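Local coordinates for Tol-Pal system protein TolB (Acinetobacter baumannii, PDB 7MX5) that probably serves as the periplasmic component of the Tol-Pal system, which helps the outer membrane invaginate during cell division and keeps it intact, at residues N237-Y241 with R252-G258; M359-R365 with E391-W397; E366-L372 with N384-E388. All coordinates share one frame; numbering follows the deposited sequence.

Contact 1: N237-Y241 with R252-G258; sequences NPEIY and RMTNDSG
Tyr241 and Arg252 face each other as a non-hydrogen-bonded antiparallel pair on the third and fourth strands of one blade of the TolB beta-propeller, where strand 239-244 runs beside strand 249-252 and the chain then leaves for the next blade. The backbone contributes one hydrogen bond across the contact, Met253 N to Ile240 O at 3.0 Å. Beyond it strand 249-252 has ended, and residues 254-258 follow 237-240 as a loop.

Apolar packing occupies both sides of the strand. CD2 and CE2 of the Tyr241 ring lie against the CA-CB part of Arg252, with Tyr241 CE2 3.3 Å from Arg252 CB. On the other side, buried Ile240 brings CG2 to 4.3 Å from Met253 CG and CD1 close to the backbone of Asn255; Phe272 and Phe274 of the next blade cover Ile240 further.

The polar groups are less evenly matched. Glu239 OE2 comes within 3.0 Å of Asp256 OD2 with the carboxylate planes 80° apart, a like-charged approach that might raise the proton affinity of one group. Arg252 offers only a distant opposite charge to Glu239. Its chain, bent at chi3 (-78°), instead turns back on its own loop, where Arg252 NH2 donates to Thr254 O at 2.8 Å.

Contact 2: M359-R365 with E391-W397; sequences MVVYATR and EVREPAW
Trp397 and Pro395 project from strand 391-397 against Met359, Val361 and Ala363 of strand 359-366, two antiparallel strands of adjoining propeller blades whose axes approach to 6.0 Å at 171°. They are neighbours by side-chain packing: strand 391-397 belongs to the sheet with strand 135-141, strand 359-366 to the sheet with strand 369-376.

The fit is one of alternating bumps. At one end Met359 CB meets the six-membered ring of the indole, 3.8 Å from Trp397 CH2, while the rest of the methionine bends away toward Ile374 and Phe381. Val361 comes next, filling the step between Trp397 and Pro395: its CG1 is 4.0 Å from Trp397 CE3 and 3.8 Å from Pro395 CB. With CG2 anti to the backbone N and CG1 turned between N and the carbonyl carbon (chi1 66°), both methyls of Val361 bear on the proline CB and CG. The ring then continues under the main chain, Pro395 CG reaching 3.9 Å from Tyr362 CA. Small Ala363 sits beyond the proline, its CB in a hollow walled by the Val392 carbonyl (CB to Val392 O 3.4 Å), Arg393 CA and Pro395 CD.

At the exposed end Arg365, extended from CG to NE, reaches Glu391 and donates from NH2 to OE1 at 2.9 Å; the oxygen uses its syn lone pair and lies 23° out of the guanidinium plane. Arg393 NH1 joins through a long salt bridge to the same Glu391 OE1, while its NH2 pairs with Glu349. One carboxylate oxygen thus takes both arginines, and the shared carboxylate probably balances part of the positive charge gathered beyond the apolar contacts of Met359 to Ala363.

Contact 3: E366-L372 with N384-E388; sequences EGNRGLL and NLPSE
Arg369 runs out from its strand with CG anti to the carbonyl carbon (chi1 -73°) and then bends at chi3 (-62°), a course that lays one face of its guanidinium over the CB-CG edge of Pro386. Pro386 CB stands over the centre of the group, 3.4 Å from Arg369 CZ, and CG lies on the same side, against NH2. That NH2 also forms a salt bridge with Glu6 on the neighbouring strand 6-9, so the guanidinium is fixed both by a face and by a charge.

Leu371 CB lies against the proline backbone, 3.5 Å from Pro386 CA. Its CG sits between the backbone N and the carbonyl carbon (chi1 52°), which helps swing CD1 toward Asn384, 3.8 Å from its OD1. That oxygen is hydrogen-bonded to Ser373 OG.

Leu372 and Leu385 form an antiparallel hydrogen-bonded pair. Leu372 N donates to Leu385 O at 3.1 Å, and Leu385 N returns a short bond of 2.6 Å to Leu372 O. Their side chains share the other sheet face from Leu371 and Pro386, with CB atoms 3.8 Å apart, and Leu372 continues onto Val392 and Pro395.

At the open end Glu366 to Arg369 form a type II' turn, closed by backbone bonds in both directions between these two residues. Strand 369-376 is therefore shared by two successive hairpins, one through this turn with strand 359-366 and one with strand 382-386, the up-and-down antiparallel meander of a beta-propeller blade.

Overall arrangement
Contacts 2 and 3 are neighbours, with centres 10 Å apart, and along the chain contact 3 is nested inside the loop that contact 2 closes. Thr364 N lies 3.0 Å from Leu371 O, a probable hydrogen bond that joins them within one sheet. Val392 of contact 2 packs onto contact 3, its CG2 3.3 Å from Gly370 O and its CG1 3.7 Å from Leu372 CG. Contact 3 pairs strands within one blade, whereas contact 2 lies at the seam with the next. Contact 1 lies on a distant blade nearer the surface, its centre 25 Å from that of contact 2 and 33 Å from that of contact 3, and touches neither.

Contact 1: N237-Y241 with R252-G258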
loop_
_atom_site.group_PDB
_atom_site.type_symbol
_atom_site.label_atom_id
_atom_site.label_comp_id
_atom_site.label_asym_id
_atom_site.label_seq_id
_atom_site.Cartn_x
_atom_site.Cartn_y
_atom_site.Cartn_z
ATOM N N ASN A 237 1.006 -30.271 -7.552
ATOM C CA ASN A 237 0.250 -29.035 -7.668
ATOM C C ASN A 237 0.292 -28.225 -6.375
ATOM O O ASN A 237 0.299 -28.790 -5.277
ATOM C CB ASN A 237 -1.207 -29.339 -8.031
ATOM C CG ASN A 237 -1.333 -30.519 -8.976
ATOM O OD1 ASN A 237 -1.231 -31.673 -8.561
ATOM N ND2 ASN A 237 -1.545 -30.233 -10.255
ATOM N N PRO A 238 0.312 -26.894 -6.480
ATOM C CA PRO A 238 0.416 -26.054 -5.280
ATOM C C PRO A 238 -0.764 -26.264 -4.345
ATOM O O PRO A 238 -1.878 -26.560 -4.777
ATOM C CB PRO A 238 0.432 -24.629 -5.845
ATOM C CG PRO A 238 0.855 -24.791 -7.277
ATOM C CD PRO A 238 0.241 -26.085 -7.707
ATOM N N GLU A 239 -0.500 -26.113 -3.047
ATOM C CA GLU A 239 -1.508 -26.273 -2.008
ATOM C C GLU A 239 -1.277 -25.229 -0.923
ATOM O O GLU A 239 -0.161 -24.740 -0.735
ATOM C CB GLU A 239 -1.477 -27.681 -1.394
ATOM C CG GLU A 239 -2.563 -28.619 -1.895
ATOM C CD GLU A 239 -2.101 -30.058 -1.971
ATOM O OE1 GLU A 239 -1.008 -30.361 -1.452
ATOM O OE2 GLU A 239 -2.831 -30.889 -2.550
ATOM N N ILE A 240 -2.346 -24.899 -0.203
ATOM C CA ILE A 240 -2.285 -23.911 0.871
ATOM C C ILE A 240 -2.008 -24.622 2.189
ATOM O O ILE A 240 -2.659 -25.621 2.517
ATOM C CB ILE A 240 -3.585 -23.094 0.949
ATOM C CG1 ILE A 240 -3.701 -22.150 -0.248
ATOM C CG2 ILE A 240 -3.650 -22.308 2.251
ATOM C CD1 ILE A 240 -4.921 -22.401 -1.099
ATOM N N TYR A 241 -1.043 -24.103 2.942
ATOM C CA TYR A 241 -0.688 -24.618 4.255
ATOM C C TYR A 241 -0.789 -23.498 5.280
ATOM O O TYR A 241 -0.543 -22.329 4.968
ATOM C CB TYR A 241 0.734 -25.188 4.258
ATOM C CG TYR A 241 0.918 -26.425 3.411
ATOM C CD1 TYR A 241 1.181 -26.326 2.052
ATOM C CD2 TYR A 241 0.809 -27.692 3.967
ATOM C CE1 TYR A 241 1.343 -27.455 1.273
ATOM C CE2 TYR A 241 0.980 -28.825 3.195
ATOM C CZ TYR A 241 1.238 -28.702 1.849
ATOM O OH TYR A 241 1.398 -29.832 1.081
ATOM N N ARG A 252 -1.902 -29.042 6.073
ATOM C CA ARG A 252 -2.470 -28.500 4.848
ATOM C C ARG A 252 -3.969 -28.240 4.970
ATOM O O ARG A 252 -4.649 -28.750 5.864
ATOM C CB ARG A 252 -2.197 -29.446 3.681
ATOM C CG ARG A 252 -2.942 -30.757 3.726
ATOM C CD ARG A 252 -3.121 -31.281 2.319
ATOM N NE ARG A 252 -4.192 -30.580 1.626
ATOM C CZ ARG A 252 -5.400 -31.084 1.417
ATOM N NH1 ARG A 252 -5.715 -32.307 1.810
ATOM N NH2 ARG A 252 -6.313 -30.343 0.796
ATOM N N MET A 253 -4.479 -27.431 4.037
ATOM C CA MET A 253 -5.867 -26.988 4.093
ATOM C C MET A 253 -6.651 -27.241 2.807
ATOM O O MET A 253 -7.654 -27.960 2.840
ATOM C CB MET A 253 -5.935 -25.504 4.464
ATOM C CG MET A 253 -4.821 -25.039 5.387
ATOM S SD MET A 253 -5.310 -25.149 7.119
ATOM C CE MET A 253 -6.138 -23.579 7.323
ATOM N N THR A 254 -6.264 -26.623 1.696
ATOM C CA THR A 254 -7.140 -26.750 0.535
ATOM C C THR A 254 -6.729 -27.193 -0.867
ATOM O O THR A 254 -6.674 -28.385 -1.172
ATOM C CB THR A 254 -7.970 -25.450 0.311
ATOM O OG1 THR A 254 -7.962 -24.621 1.483
ATOM C CG2 THR A 254 -9.408 -25.792 -0.052
ATOM N N ASN A 255 -6.448 -26.206 -1.708
ATOM C CA ASN A 255 -6.284 -26.450 -3.135
ATOM C C ASN A 255 -5.287 -27.255 -3.950
ATOM O O ASN A 255 -4.161 -26.851 -4.166
ATOM C CB ASN A 255 -6.601 -25.195 -3.897
ATOM C CG ASN A 255 -7.915 -25.295 -4.565
ATOM O OD1 ASN A 255 -8.041 -25.053 -5.745
ATOM N ND2 ASN A 255 -8.894 -25.730 -3.823
ATOM N N ASP A 256 -5.752 -28.399 -4.439
ATOM C CA ASP A 256 -4.936 -29.150 -5.380
ATOM C C ASP A 256 -5.584 -29.028 -6.758
ATOM O O ASP A 256 -6.093 -29.999 -7.320
ATOM C CB ASP A 256 -4.846 -30.615 -4.913
ATOM C CG ASP A 256 -3.807 -31.422 -5.667
ATOM O OD1 ASP A 256 -3.544 -31.126 -6.850
ATOM O OD2 ASP A 256 -3.262 -32.376 -5.072
ATOM N N SER A 257 -5.578 -27.808 -7.303
ATOM C CA SER A 257 -6.434 -27.470 -8.436
ATOM C C SER A 257 -5.695 -27.258 -9.751
ATOM O O SER A 257 -6.343 -26.956 -10.759
ATOM C CB SER A 257 -7.256 -26.216 -8.118
ATOM O OG SER A 257 -6.420 -25.098 -7.879
ATOM N N GLY A 258 -4.373 -27.394 -9.779
ATOM C CA GLY A 258 -3.641 -27.325 -11.027
ATOM C C GLY A 258 -3.156 -25.952 -11.439
ATOM O O GLY A 258 -2.568 -25.822 -12.521
#

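Contact 2: M359-R365 with E391-W397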
loop_
_atom_site.group_PDB
_atom_site.type_symbol
_atom_site.label_atom_id
_atom_site.label_comp_id
_atom_site.label_asym_id
_atom_site.label_seq_id
_atom_site.Cartn_x
_atom_site.Cartn_y
_atom_site.Cartn_z
ATOM N N MET A 359 -6.846 3.712 -1.127
ATOM C CA MET A 359 -5.846 3.554 -2.169
ATOM C C MET A 359 -5.558 2.074 -2.391
ATOM O O MET A 359 -5.902 1.221 -1.569
ATOM C CB MET A 359 -4.546 4.285 -1.807
ATOM C CG MET A 359 -4.628 5.802 -1.874
ATOM S SD MET A 359 -4.795 6.430 -3.553
ATOM C CE MET A 359 -5.025 8.177 -3.238
ATOM N N VAL A 360 -4.916 1.779 -3.516
ATOM C CA VAL A 360 -4.483 0.421 -3.833
ATOM C C VAL A 360 -3.245 0.512 -4.715
ATOM O O VAL A 360 -3.183 1.327 -5.639
ATOM C CB VAL A 360 -5.609 -0.394 -4.509
ATOM C CG1 VAL A 360 -6.114 0.310 -5.756
ATOM C CG2 VAL A 360 -5.130 -1.800 -4.842
ATOM N N VAL A 361 -2.252 -0.318 -4.413
ATOM C CA VAL A 361 -1.011 -0.360 -5.175
ATOM C C VAL A 361 -0.938 -1.690 -5.912
ATOM O O VAL A 361 -1.417 -2.723 -5.430
ATOM C CB VAL A 361 0.224 -0.149 -4.269
ATOM C CG1 VAL A 361 0.383 -1.302 -3.289
ATOM C CG2 VAL A 361 1.487 0.034 -5.105
ATOM N N TYR A 362 -0.352 -1.653 -7.106
ATOM C CA TYR A 362 -0.213 -2.843 -7.933
ATOM C C TYR A 362 0.936 -2.627 -8.903
ATOM O O TYR A 362 1.363 -1.495 -9.149
ATOM C CB TYR A 362 -1.511 -3.162 -8.687
ATOM C CG TYR A 362 -1.951 -2.077 -9.645
ATOM C CD1 TYR A 362 -2.568 -0.922 -9.183
ATOM C CD2 TYR A 362 -1.749 -2.208 -11.014
ATOM C CE1 TYR A 362 -2.970 0.072 -10.054
ATOM C CE2 TYR A 362 -2.148 -1.219 -11.893
ATOM C CZ TYR A 362 -2.759 -0.082 -11.407
ATOM O OH TYR A 362 -3.156 0.907 -12.277
ATOM N N ALA A 363 1.436 -3.731 -9.450
ATOM C CA ALA A 363 2.541 -3.707 -10.397
ATOM C C ALA A 363 2.005 -3.864 -11.813
ATOM O O ALA A 363 1.190 -4.755 -12.078
ATOM C CB ALA A 363 3.551 -4.813 -10.086
ATOM N N THR A 364 2.460 -3.000 -12.714
ATOM C CA THR A 364 2.030 -3.031 -14.106
ATOM C C THR A 364 3.180 -2.536 -14.977
ATOM O O THR A 364 4.291 -2.299 -14.494
ATOM C CB THR A 364 0.758 -2.196 -14.303
ATOM O OG1 THR A 364 0.373 -2.224 -15.684
ATOM C CG2 THR A 364 0.995 -0.756 -13.879
ATOM N N ARG A 365 2.909 -2.382 -16.272
ATOM C CA ARG A 365 3.906 -1.916 -17.227
ATOM C C ARG A 365 3.283 -0.866 -18.132
ATOM O O ARG A 365 2.227 -1.101 -18.726
ATOM C CB ARG A 365 4.458 -3.073 -18.070
ATOM C CG ARG A 365 5.319 -4.056 -17.296
ATOM C CD ARG A 365 5.564 -5.321 -18.102
ATOM N NE ARG A 365 6.279 -6.332 -17.330
ATOM C CZ ARG A 365 6.660 -7.508 -17.808
ATOM N NH1 ARG A 365 6.412 -7.858 -19.059
ATOM N NH2 ARG A 365 7.307 -8.354 -17.011
ATOM N N GLU A 391 12.166 -3.533 -13.516
ATOM C CA GLU A 391 10.746 -3.549 -13.207
ATOM C C GLU A 391 10.540 -3.672 -11.704
ATOM O O GLU A 391 11.396 -4.177 -10.974
ATOM C CB GLU A 391 10.023 -4.697 -13.929
ATOM C CG GLU A 391 10.448 -6.084 -13.476
ATOM C CD GLU A 391 9.785 -7.186 -14.277
ATOM O OE1 GLU A 391 8.682 -6.950 -14.814
ATOM O OE2 GLU A 391 10.364 -8.289 -14.369
ATOM N N VAL A 392 9.383 -3.195 -11.250
ATOM C CA VAL A 392 8.974 -3.268 -9.852
ATOM C C VAL A 392 7.816 -4.249 -9.753
ATOM O O VAL A 392 6.848 -4.152 -10.518
ATOM C CB VAL A 392 8.572 -1.886 -9.307
ATOM C CG1 VAL A 392 8.894 -1.790 -7.827
ATOM C CG2 VAL A 392 9.272 -0.786 -10.090
ATOM N N ARG A 393 7.912 -5.191 -8.818
ATOM C CA ARG A 393 6.939 -6.269 -8.721
ATOM C C ARG A 393 6.550 -6.508 -7.269
ATOM O O ARG A 393 7.298 -6.194 -6.339
ATOM C CB ARG A 393 7.479 -7.575 -9.326
ATOM C CG ARG A 393 8.124 -7.414 -10.692
ATOM C CD ARG A 393 7.080 -7.468 -11.790
ATOM N NE ARG A 393 6.131 -8.553 -11.576
ATOM C CZ ARG A 393 6.103 -9.672 -12.287
ATOM N NH1 ARG A 393 6.957 -9.883 -13.275
ATOM N NH2 ARG A 393 5.196 -10.601 -11.999
ATOM N N GLU A 394 5.354 -7.074 -7.098
ATOM C CA GLU A 394 4.831 -7.590 -5.837
ATOM C C GLU A 394 4.875 -6.558 -4.717
ATOM O O GLU A 394 5.615 -6.739 -3.740
ATOM C CB GLU A 394 5.606 -8.844 -5.431
ATOM C CG GLU A 394 5.013 -10.135 -5.974
ATOM C CD GLU A 394 5.994 -11.292 -5.941
ATOM O OE1 GLU A 394 7.217 -11.042 -6.001
ATOM O OE2 GLU A 394 5.542 -12.453 -5.854
ATOM N N PRO A 395 4.102 -5.479 -4.804
ATOM C CA PRO A 395 4.068 -4.507 -3.710
ATOM C C PRO A 395 3.225 -5.005 -2.545
ATOM O O PRO A 395 2.339 -5.849 -2.692
ATOM C CB PRO A 395 3.437 -3.272 -4.358
ATOM C CG PRO A 395 2.543 -3.835 -5.405
ATOM C CD PRO A 395 3.229 -5.078 -5.922
ATOM N N ALA A 396 3.521 -4.459 -1.367
ATOM C CA ALA A 396 2.785 -4.806 -0.155
ATOM C C ALA A 396 2.751 -3.582 0.749
ATOM O O ALA A 396 3.770 -3.224 1.347
ATOM C CB ALA A 396 3.420 -5.998 0.556
ATOM N N TRP A 397 1.586 -2.946 0.840
ATOM C CA TRP A 397 1.428 -1.776 1.694
ATOM C C TRP A 397 1.447 -2.190 3.159
ATOM O O TRP A 397 0.701 -3.083 3.571
ATOM C CB TRP A 397 0.120 -1.058 1.363
ATOM C CG TRP A 397 0.164 0.430 1.554
ATOM C CD1 TRP A 397 0.622 1.103 2.650
ATOM C CD2 TRP A 397 -0.279 1.427 0.625
ATOM N NE1 TRP A 397 0.495 2.458 2.458
ATOM C CE2 TRP A 397 -0.055 2.684 1.223
ATOM C CE3 TRP A 397 -0.839 1.381 -0.655
ATOM C CZ2 TRP A 397 -0.372 3.882 0.585
ATOM C CZ3 TRP A 397 -1.154 2.570 -1.287
ATOM C CH2 TRP A 397 -0.919 3.804 -0.666
#

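Contact 3: E366-L372 with N384-E388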
loop_
_atom_site.group_PDB
_atom_site.type_symbol
_atom_site.label_atom_id
_atom_site.label_comp_id
_atom_site.label_asym_id
_atom_site.label_seq_id
_atom_site.Cartn_x
_atom_site.Cartn_y
_atom_site.Cartn_z
ATOM N N GLU A 366 3.940 0.287 -18.234
ATOM C CA GLU A 366 3.510 1.373 -19.107
ATOM C C GLU A 366 4.686 1.764 -19.985
ATOM O O GLU A 366 5.754 2.113 -19.472
ATOM C CB GLU A 366 3.011 2.572 -18.298
ATOM C CG GLU A 366 1.975 3.420 -19.013
ATOM C CD GLU A 366 1.261 4.371 -18.074
ATOM O OE1 GLU A 366 0.558 3.887 -17.163
ATOM O OE2 GLU A 366 1.403 5.601 -18.245
ATOM N N GLY A 367 4.491 1.709 -21.297
ATOM C CA GLY A 367 5.615 1.899 -22.198
ATOM C C GLY A 367 6.582 0.740 -22.052
ATOM O O GLY A 367 6.184 -0.429 -22.038
ATOM N N ASN A 368 7.868 1.059 -21.929
ATOM C CA ASN A 368 8.895 0.059 -21.680
ATOM C C ASN A 368 9.252 -0.051 -20.203
ATOM O O ASN A 368 10.189 -0.775 -19.852
ATOM C CB ASN A 368 10.149 0.375 -22.498
ATOM C CG ASN A 368 10.856 1.632 -22.023
ATOM O OD1 ASN A 368 10.252 2.496 -21.386
ATOM N ND2 ASN A 368 12.143 1.737 -22.331
ATOM N N ARG A 369 8.524 0.644 -19.333
ATOM C CA ARG A 369 8.860 0.739 -17.919
ATOM C C ARG A 369 8.035 -0.252 -17.109
ATOM O O ARG A 369 6.819 -0.360 -17.299
ATOM C CB ARG A 369 8.615 2.159 -17.402
ATOM C CG ARG A 369 9.635 3.185 -17.864
ATOM C CD ARG A 369 9.717 4.349 -16.888
ATOM N NE ARG A 369 8.449 5.063 -16.782
ATOM C CZ ARG A 369 8.325 6.307 -16.342
ATOM N NH1 ARG A 369 9.374 7.012 -15.955
ATOM N NH2 ARG A 369 7.114 6.856 -16.286
ATOM N N GLY A 370 8.702 -0.973 -16.211
ATOM C CA GLY A 370 8.013 -1.738 -15.192
ATOM C C GLY A 370 7.870 -0.896 -13.942
ATOM O O GLY A 370 8.875 -0.472 -13.364
ATOM N N LEU A 371 6.637 -0.633 -13.516
ATOM C CA LEU A 371 6.390 0.376 -12.498
ATOM C C LEU A 371 5.325 -0.097 -11.519
ATOM O O LEU A 371 4.591 -1.056 -11.770
ATOM C CB LEU A 371 5.959 1.703 -13.135
ATOM C CG LEU A 371 4.790 1.652 -14.123
ATOM C CD1 LEU A 371 3.458 1.884 -13.424
ATOM C CD2 LEU A 371 4.991 2.666 -15.234
ATOM N N LEU A 372 5.249 0.609 -10.394
ATOM C CA LEU A 372 4.151 0.486 -9.449
ATOM C C LEU A 372 3.145 1.599 -9.709
ATOM O O LEU A 372 3.523 2.728 -10.035
ATOM C CB LEU A 372 4.647 0.568 -8.004
ATOM C CG LEU A 372 5.458 -0.595 -7.432
ATOM C CD1 LEU A 372 5.568 -0.462 -5.921
ATOM C CD2 LEU A 372 4.847 -1.934 -7.815
ATOM N N ASN A 384 1.847 7.056 -10.181
ATOM C CA ASN A 384 2.826 6.156 -10.771
ATOM C C ASN A 384 4.135 6.207 -9.998
ATOM O O ASN A 384 4.622 7.287 -9.645
ATOM C CB ASN A 384 3.073 6.498 -12.241
ATOM C CG ASN A 384 1.974 5.983 -13.147
ATOM O OD1 ASN A 384 1.340 4.969 -12.855
ATOM N ND2 ASN A 384 1.742 6.678 -14.254
ATOM N N LEU A 385 4.700 5.026 -9.742
ATOM C CA LEU A 385 5.996 4.872 -9.084
ATOM C C LEU A 385 6.930 4.102 -10.014
ATOM O O LEU A 385 7.219 2.921 -9.781
ATOM C CB LEU A 385 5.861 4.147 -7.744
ATOM C CG LEU A 385 5.376 4.899 -6.500
ATOM C CD1 LEU A 385 6.333 6.028 -6.142
ATOM C CD2 LEU A 385 3.952 5.417 -6.657
ATOM N N PRO A 386 7.413 4.735 -11.080
ATOM C CA PRO A 386 8.308 4.037 -12.005
ATOM C C PRO A 386 9.712 3.890 -11.442
ATOM O O PRO A 386 10.160 4.651 -10.582
ATOM C CB PRO A 386 8.315 4.929 -13.254
ATOM C CG PRO A 386 7.282 5.986 -13.022
ATOM C CD PRO A 386 7.088 6.089 -11.553
ATOM N N SER A 387 10.402 2.876 -11.948
ATOM C CA SER A 387 11.809 2.672 -11.657
ATOM C C SER A 387 12.664 3.305 -12.748
ATOM O O SER A 387 12.223 3.501 -13.883
ATOM C CB SER A 387 12.126 1.180 -11.539
ATOM O OG SER A 387 13.454 0.972 -11.091
ATOM N N GLU A 388 13.904 3.639 -12.386
ATOM C CA GLU A 388 14.837 4.148 -13.383
ATOM C C GLU A 388 15.281 3.048 -14.337
ATOM O O GLU A 388 15.542 3.317 -15.515
ATOM C CB GLU A 388 16.048 4.780 -12.699
ATOM C CG GLU A 388 15.751 6.105 -12.022
ATOM C CD GLU A 388 16.931 7.056 -12.055
ATOM O OE1 GLU A 388 17.761 6.945 -12.982
ATOM O OE2 GLU A 388 17.031 7.914 -11.153
#